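Local structure of amino acid ABC superfamily ATP binding cassette transporter, binding protein (Streptococcus pneumoniae, 4H5G) at residues 8-14 against 48-54; 101-107 against 167-173. The protein probably captures L-arginine outside the cell, as the substrate-binding protein of an amino acid ABC transporter, and delivers it to the membrane components for uptake. One frame throughout, in Å; residues are numbered along the deposited sequence. Where two conformers were deposited one is given.

Contact 1: residues 8-14 against 48-54; sequences IKQKGKL and IADELGV. With EDO (1,2-ethanediol), chain K.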
loop_
_atom_site.group_PDB
_atom_site.type_symbol
_atom_site.label_atom_id
_atom_site.label_comp_id
_atom_site.label_asym_id
_atom_site.label_seq_id
_atom_site.Cartn_x
_atom_site.Cartn_y
_atom_site.Cartn_z
ATOM N N ILE A 8 6.782 9.262 -22.164
ATOM C CA ILE A 8 7.484 9.432 -20.887
ATOM C C ILE A 8 8.895 9.986 -21.122
ATOM O O ILE A 8 9.336 10.929 -20.449
ATOM C CB ILE A 8 7.507 8.103 -20.076
ATOM C CG1 ILE A 8 6.129 7.873 -19.438
ATOM C CG2 ILE A 8 8.600 8.144 -19.000
ATOM C CD1 ILE A 8 5.836 6.409 -19.063
ATOM N N LYS A 9 9.599 9.418 -22.097
ATOM C CA LYS A 9 10.928 9.920 -22.451
ATOM C C LYS A 9 10.924 11.372 -22.898
ATOM O O LYS A 9 11.837 12.145 -22.573
ATOM C CB LYS A 9 11.551 9.056 -23.552
ATOM C CG LYS A 9 11.915 7.643 -23.119
ATOM C CD LYS A 9 12.363 6.842 -24.336
ATOM C CE LYS A 9 13.660 7.387 -24.920
ATOM N NZ LYS A 9 14.836 7.121 -24.037
ATOM N N GLN A 10 9.899 11.742 -23.655
ATOM C CA GLN A 10 9.793 13.105 -24.149
ATOM C C GLN A 10 9.588 14.120 -23.043
ATOM O O GLN A 10 10.194 15.182 -23.056
ATOM C CB GLN A 10 8.641 13.239 -25.133
ATOM C CG GLN A 10 8.241 14.681 -25.320
ATOM C CD GLN A 10 7.363 14.883 -26.504
ATOM O OE1 GLN A 10 6.180 15.200 -26.366
ATOM N NE2 GLN A 10 7.928 14.702 -27.689
ATOM N N LYS A 11 8.714 13.802 -22.098
ATOM C CA LYS A 11 8.418 14.750 -21.024
ATOM C C LYS A 11 9.519 14.723 -19.963
ATOM O O LYS A 11 9.616 15.621 -19.122
ATOM C CB LYS A 11 7.013 14.538 -20.437
ATOM C CG LYS A 11 6.861 13.310 -19.613
ATOM C CD LYS A 11 5.392 13.054 -19.295
ATOM C CE LYS A 11 5.281 12.060 -18.134
ATOM N NZ LYS A 11 3.939 11.446 -18.035
ATOM N N GLY A 12 10.366 13.704 -20.026
ATOM C CA GLY A 12 11.559 13.645 -19.193
ATOM C C GLY A 12 11.289 13.206 -17.762
ATOM O O GLY A 12 12.162 13.291 -16.901
ATOM N N LYS A 13 10.082 12.720 -17.499
ATOM C CA LYS A 13 9.745 12.299 -16.140
ATOM C C LYS A 13 8.727 11.171 -16.103
ATOM O O LYS A 13 7.889 11.052 -16.991
ATOM C CB LYS A 13 9.219 13.483 -15.340
ATOM C CG LYS A 13 7.924 14.058 -15.872
ATOM C CD LYS A 13 7.395 15.180 -14.971
ATOM C CE LYS A 13 6.277 15.949 -15.666
ATOM N NZ LYS A 13 5.213 15.043 -16.207
ATOM N N LEU A 14 8.802 10.359 -15.054
ATOM C CA LEU A 14 7.822 9.300 -14.814
ATOM C C LEU A 14 6.978 9.724 -13.620
ATOM O O LEU A 14 7.503 9.881 -12.520
ATOM C CB LEU A 14 8.553 8.001 -14.485
ATOM C CG LEU A 14 7.670 6.811 -14.106
ATOM C CD1 LEU A 14 6.939 6.244 -15.339
ATOM C CD2 LEU A 14 8.522 5.720 -13.430
ATOM N N ILE A 48 12.421 2.040 -11.720
ATOM C CA ILE A 48 11.709 2.035 -13.002
ATOM C C ILE A 48 12.070 3.303 -13.783
ATOM O O ILE A 48 12.350 3.257 -14.987
ATOM C CB ILE A 48 10.179 1.928 -12.801
ATOM C CG1 ILE A 48 9.815 0.588 -12.147
ATOM C CG2 ILE A 48 9.445 2.070 -14.150
ATOM C CD1 ILE A 48 8.396 0.556 -11.581
ATOM N N ALA A 49 12.061 4.437 -13.083
ATOM C CA ALA A 49 12.439 5.724 -13.684
ATOM C C ALA A 49 13.861 5.658 -14.207
ATOM O O ALA A 49 14.138 6.116 -15.318
ATOM C CB ALA A 49 12.277 6.875 -12.663
ATOM N N ASP A 50 14.764 5.071 -13.418
ATOM C CA ASP A 50 16.163 4.914 -13.831
ATOM C C ASP A 50 16.305 4.059 -15.086
ATOM O O ASP A 50 17.119 4.346 -15.960
ATOM C CB ASP A 50 17.014 4.292 -12.697
ATOM C CG ASP A 50 17.227 5.236 -11.523
ATOM O OD1 ASP A 50 16.965 6.443 -11.660
ATOM O OD2 ASP A 50 17.672 4.760 -10.453
ATOM N N GLU A 51 15.522 2.993 -15.161
ATOM C CA GLU A 51 15.571 2.111 -16.328
ATOM C C GLU A 51 15.141 2.874 -17.578
ATOM O O GLU A 51 15.719 2.694 -18.648
ATOM C CB GLU A 51 14.659 0.895 -16.115
ATOM C CG GLU A 51 14.811 -0.202 -17.159
ATOM C CD GLU A 51 16.093 -1.005 -16.979
ATOM O OE1 GLU A 51 16.507 -1.239 -15.829
ATOM O OE2 GLU A 51 16.697 -1.398 -17.989
ATOM N N LEU A 52 14.139 3.740 -17.428
ATOM C CA LEU A 52 13.608 4.524 -18.553
ATOM C C LEU A 52 14.482 5.720 -18.892
ATOM O O LEU A 52 14.329 6.327 -19.957
ATOM C CB LEU A 52 12.187 4.999 -18.246
ATOM C CG LEU A 52 11.131 3.893 -18.295
ATOM C CD1 LEU A 52 9.838 4.355 -17.628
ATOM C CD2 LEU A 52 10.866 3.467 -19.746
ATOM N N GLY A 53 15.381 6.066 -17.972
ATOM C CA GLY A 53 16.278 7.202 -18.150
ATOM C C GLY A 53 15.607 8.549 -17.920
ATOM O O GLY A 53 15.954 9.526 -18.573
ATOM N N VAL A 54 14.645 8.595 -16.996
ATOM C CA VAL A 54 13.904 9.834 -16.707
ATOM C C VAL A 54 13.855 10.126 -15.210
ATOM O O VAL A 54 14.176 9.264 -14.386
ATOM C CB VAL A 54 12.456 9.784 -17.252
ATOM C CG1 VAL A 54 12.450 9.598 -18.771
ATOM C CG2 VAL A 54 11.643 8.670 -16.564
HETATM C C1 EDO K . 19.754 -3.693 -18.995
HETATM O O1 EDO K . 18.703 -2.764 -19.298
HETATM C C2 EDO K . 19.203 -4.987 -18.409
HETATM O O2 EDO K . 19.173 -6.022 -19.401
HETATM O O HOH W 1 14.584 4.853 -22.160
HETATM O O HOH W 2 15.006 8.571 -21.731
#
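V54 meets the turn between helix 4-11 and strand 13-18 with every atom of its side chain. Its CB lies over the backbone of G12, 3.5 Å from G12 O. From there the two methyls part: CG1, anti to the carbonyl carbon (chi1 -60°), turns to the end of the helix and packs 3.8 Å from I8 O and near K9 CA, while CG2 faces the start of the strand, 3.6 Å from L14 N, and also touches I8 CG2. Helix 40-52 reaches this position through a Schellman motif: G53, at positive phi, is the C-prime residue, and V54 N bonds back to A49 O. G12 likewise leaves its helix with positive phi. In this type II periplasmic binding protein fold, the chain thus turns from each of two helices into neighbouring parallel strands, 13-18 and 55-60. Deeper in, L14 divides its branches, CD2 lying against I48 CG2 and A49, and CD1 meeting L52 CD1 at 4.1 Å, the two side chains crossing at about a right angle. Helix 209-225 adds L211 against I8 and V214 against L52. On the exposed side K9, bent at chi3 and chi4, holds two waters on NZ, and both donate to L52 O.

Contact 2: residues 101-107 against 167-173; sequences NKISFLV and AVHMDEP. With ARG (arginine), chain L.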
loop_
_atom_site.group_PDB
_atom_site.type_symbol
_atom_site.label_atom_id
_atom_site.label_comp_id
_atom_site.label_asym_id
_atom_site.label_seq_id
_atom_site.Cartn_x
_atom_site.Cartn_y
_atom_site.Cartn_z
ATOM N N ASN A 101 1.762 -10.297 0.426
ATOM C CA ASN A 101 1.720 -10.356 1.887
ATOM C C ASN A 101 0.314 -10.636 2.406
ATOM O O ASN A 101 -0.654 -10.645 1.637
ATOM C CB ASN A 101 2.280 -9.064 2.493
ATOM C CG ASN A 101 1.571 -7.838 1.997
ATOM O OD1 ASN A 101 2.085 -7.103 1.144
ATOM N ND2 ASN A 101 0.368 -7.605 2.514
ATOM N N LYS A 102 0.215 -10.871 3.709
ATOM C CA LYS A 102 -1.057 -11.145 4.363
ATOM C C LYS A 102 -1.713 -9.855 4.810
ATOM O O LYS A 102 -1.141 -8.773 4.676
ATOM C CB LYS A 102 -0.836 -12.030 5.590
ATOM C CG LYS A 102 -0.146 -13.339 5.275
ATOM C CD LYS A 102 -0.985 -14.163 4.327
ATOM C CE LYS A 102 -0.333 -15.507 4.061
ATOM N NZ LYS A 102 -0.008 -16.199 5.337
ATOM N N ILE A 103 -2.926 -9.976 5.340
ATOM C CA ILE A 103 -3.659 -8.829 5.849
ATOM C C ILE A 103 -3.970 -9.089 7.325
ATOM O O ILE A 103 -4.348 -10.198 7.702
ATOM C CB ILE A 103 -4.927 -8.589 5.017
ATOM C CG1 ILE A 103 -4.529 -8.490 3.538
ATOM C CG2 ILE A 103 -5.664 -7.353 5.512
ATOM C CD1 ILE A 103 -5.655 -8.309 2.568
ATOM N N SER A 104 -3.776 -8.063 8.149
ATOM C CA SER A 104 -3.808 -8.210 9.598
ATOM C C SER A 104 -4.603 -7.122 10.281
ATOM O O SER A 104 -4.949 -6.108 9.670
ATOM C CB SER A 104 -2.380 -8.154 10.145
ATOM O OG SER A 104 -1.552 -9.105 9.524
ATOM N N PHE A 105 -4.854 -7.319 11.573
ATOM C CA PHE A 105 -5.459 -6.273 12.387
ATOM C C PHE A 105 -4.406 -5.737 13.344
ATOM O O PHE A 105 -3.691 -6.508 13.984
ATOM C CB PHE A 105 -6.624 -6.834 13.211
ATOM C CG PHE A 105 -7.828 -7.201 12.398
ATOM C CD1 PHE A 105 -8.768 -6.247 12.072
ATOM C CD2 PHE A 105 -8.037 -8.503 11.980
ATOM C CE1 PHE A 105 -9.887 -6.585 11.332
ATOM C CE2 PHE A 105 -9.154 -8.842 11.231
ATOM C CZ PHE A 105 -10.077 -7.882 10.913
ATOM N N LEU A 106 -4.309 -4.417 13.432
ATOM C CA LEU A 106 -3.493 -3.765 14.449
ATOM C C LEU A 106 -4.403 -3.479 15.639
ATOM O O LEU A 106 -5.500 -2.935 15.471
ATOM C CB LEU A 106 -2.923 -2.453 13.890
ATOM C CG LEU A 106 -1.954 -1.691 14.798
ATOM C CD1 LEU A 106 -0.620 -2.435 14.940
ATOM C CD2 LEU A 106 -1.716 -0.262 14.252
ATOM N N VAL A 107 -3.958 -3.869 16.839
ATOM C CA VAL A 107 -4.725 -3.675 18.069
ATOM C C VAL A 107 -3.814 -3.166 19.190
ATOM O O VAL A 107 -2.601 -3.063 19.024
ATOM C CB VAL A 107 -5.392 -4.997 18.547
ATOM C CG1 VAL A 107 -6.439 -5.494 17.540
ATOM C CG2 VAL A 107 -4.321 -6.090 18.825
ATOM N N ALA A 167 -9.602 -2.041 16.573
ATOM C CA ALA A 167 -8.785 -2.833 15.663
ATOM C C ALA A 167 -8.797 -2.174 14.298
ATOM O O ALA A 167 -9.847 -1.747 13.838
ATOM C CB ALA A 167 -9.327 -4.239 15.562
ATOM N N VAL A 168 -7.631 -2.094 13.661
ATOM C CA VAL A 168 -7.545 -1.510 12.324
ATOM C C VAL A 168 -7.053 -2.565 11.344
ATOM O O VAL A 168 -5.989 -3.150 11.543
ATOM C CB VAL A 168 -6.569 -0.323 12.288
ATOM C CG1 VAL A 168 -6.600 0.330 10.894
ATOM C CG2 VAL A 168 -6.922 0.711 13.352
ATOM N N HIS A 169 -7.823 -2.807 10.282
ATOM C CA HIS A 169 -7.447 -3.798 9.266
ATOM C C HIS A 169 -6.505 -3.155 8.252
ATOM O O HIS A 169 -6.783 -2.065 7.751
ATOM C CB HIS A 169 -8.703 -4.303 8.540
ATOM C CG HIS A 169 -8.604 -5.710 8.040
ATOM N ND1 HIS A 169 -9.227 -6.132 6.886
ATOM C CD2 HIS A 169 -7.979 -6.799 8.551
ATOM C CE1 HIS A 169 -8.982 -7.420 6.701
ATOM N NE2 HIS A 169 -8.233 -7.852 7.702
ATOM N N MET A 170 -5.394 -3.828 7.935
ATOM C CA MET A 170 -4.389 -3.254 7.027
ATOM C C MET A 170 -3.437 -4.325 6.516
ATOM O O MET A 170 -3.402 -5.426 7.043
ATOM C CB MET A 170 -3.591 -2.157 7.748
ATOM C CG MET A 170 -2.740 -2.707 8.900
ATOM S SD MET A 170 -1.847 -1.418 9.800
ATOM C CE MET A 170 -3.188 -0.510 10.548
ATOM N N ASP A 171 -2.650 -4.004 5.495
ATOM C CA ASP A 171 -1.643 -4.959 5.026
ATOM C C ASP A 171 -0.674 -5.298 6.154
ATOM O O ASP A 171 -0.265 -4.420 6.900
ATOM C CB ASP A 171 -0.896 -4.404 3.808
ATOM C CG ASP A 171 -1.745 -4.456 2.551
ATOM O OD1 ASP A 171 -1.805 -5.539 1.938
ATOM O OD2 ASP A 171 -2.382 -3.436 2.204
ATOM N N GLU A 172 -0.325 -6.575 6.289
ATOM C CA GLU A 172 0.524 -7.013 7.413
ATOM C C GLU A 172 1.848 -6.233 7.634
ATOM O O GLU A 172 2.174 -5.894 8.778
ATOM C CB GLU A 172 0.789 -8.531 7.362
ATOM C CG GLU A 172 1.811 -8.981 8.406
ATOM C CD GLU A 172 1.797 -10.474 8.652
ATOM O OE1 GLU A 172 2.495 -11.206 7.921
ATOM O OE2 GLU A 172 1.093 -10.917 9.584
ATOM N N PRO A 173 2.610 -5.941 6.555
ATOM C CA PRO A 173 3.868 -5.210 6.788
ATOM C C PRO A 173 3.661 -3.849 7.453
ATOM O O PRO A 173 4.512 -3.376 8.220
ATOM C CB PRO A 173 4.435 -5.040 5.376
ATOM C CG PRO A 173 3.880 -6.206 4.614
ATOM C CD PRO A 173 2.480 -6.372 5.147
HETATM N N ARG L . -3.479 -3.314 -0.429
HETATM C CA ARG L . -4.726 -2.579 -0.168
HETATM C C ARG L . -5.443 -2.243 -1.456
HETATM O O ARG L . -4.864 -2.262 -2.555
HETATM C CB ARG L . -4.454 -1.294 0.628
HETATM C CG ARG L . -3.364 -0.399 0.045
HETATM C CD ARG L . -3.308 0.957 0.765
HETATM N NE ARG L . -2.153 1.755 0.329
HETATM C CZ ARG L . -1.824 2.949 0.815
HETATM N NH1 ARG L . -0.748 3.585 0.356
HETATM N NH2 ARG L . -2.573 3.502 1.762
HETATM O OXT ARG L . -6.640 -1.946 -1.428
HETATM O O HOH W 3 2.668 -11.120 5.295
HETATM O O HOH W 4 -7.039 -10.253 8.247
HETATM O O HOH W 5 -0.982 -11.111 10.807
#
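Strands 103-107 and 167-171 run antiparallel, their axes 4.4 Å apart at closest approach and their directions 149° apart. S104 and M170 form one hydrogen-bonded pair, L106 and V168 the next, with F105 and H169 as the non-hydrogen-bonded pair between them. The ladder continues past the strand into helix 172-181, where E172 N donates to K102 O. N101 ND2 approaches that same oxygen from the other face of its carbonyl plane.

On the face carrying F105 and H169, the two rings make an offset stack, centroids 4.2 Å apart and planes at 26°, with H169 CD2 over the centre of the F105 ring. I103 CG2 comes over a face of the imidazole, 3.6 Å from the ring centroid. At the imidazole edge, NE2 shares a water with I103 O, and ND1 is bonded to P134 O, so both nitrogens have partners and the ring's rotation is fixed. On the face carrying S104, L106 and M170, M170 brings CE within 3.9 Å of L106 CB, where helices 153-162 and 172-181 pack against them.

At the end nearer the ligand, N101 lays its amide against P173, CG 3.6 Å from P173 CD. With CG between the backbone N and the carbonyl carbon (chi1 56°), ND2 reaches both K102 O and D171 OD1, the latter at 3.1 Å. Both acceptors lie in the amide plane, and the carboxylate stands nearly perpendicular to it, offering its anti lone pair; N200 holds N101 OD1. D171 OD2 accepts from N of the bound arginine at 2.9 Å, and Y22 OH is bonded to it too. One carboxylate oxygen is thus positioned by a second-shell amide while the other grips the ligand, and the bonds to both would be expected to stabilise the negative charge facing the arginine's ammonium group.

How the contacts relate
The contacts come in series along the chain, contact 1 closing before contact 2 opens, and lie on opposite sides of the chain's centre. Their centres are 34 Å apart and their nearest atoms about 16 Å, and they share neither helix nor sheet. Contact 1 is at the outer end of the three-stranded parallel sheet built on strand 13-18; contact 2 joins two strands inside the five-stranded mixed sheet. These sheets belong to the two lobes of the type II periplasmic binding protein fold, with arginine bound between them. One contact is therefore distant packing within its lobe, whereas the other supplies D171 to the pocket, where A80, G81, S83 and R88, from the sequence between the two contacts, also bind the ligand.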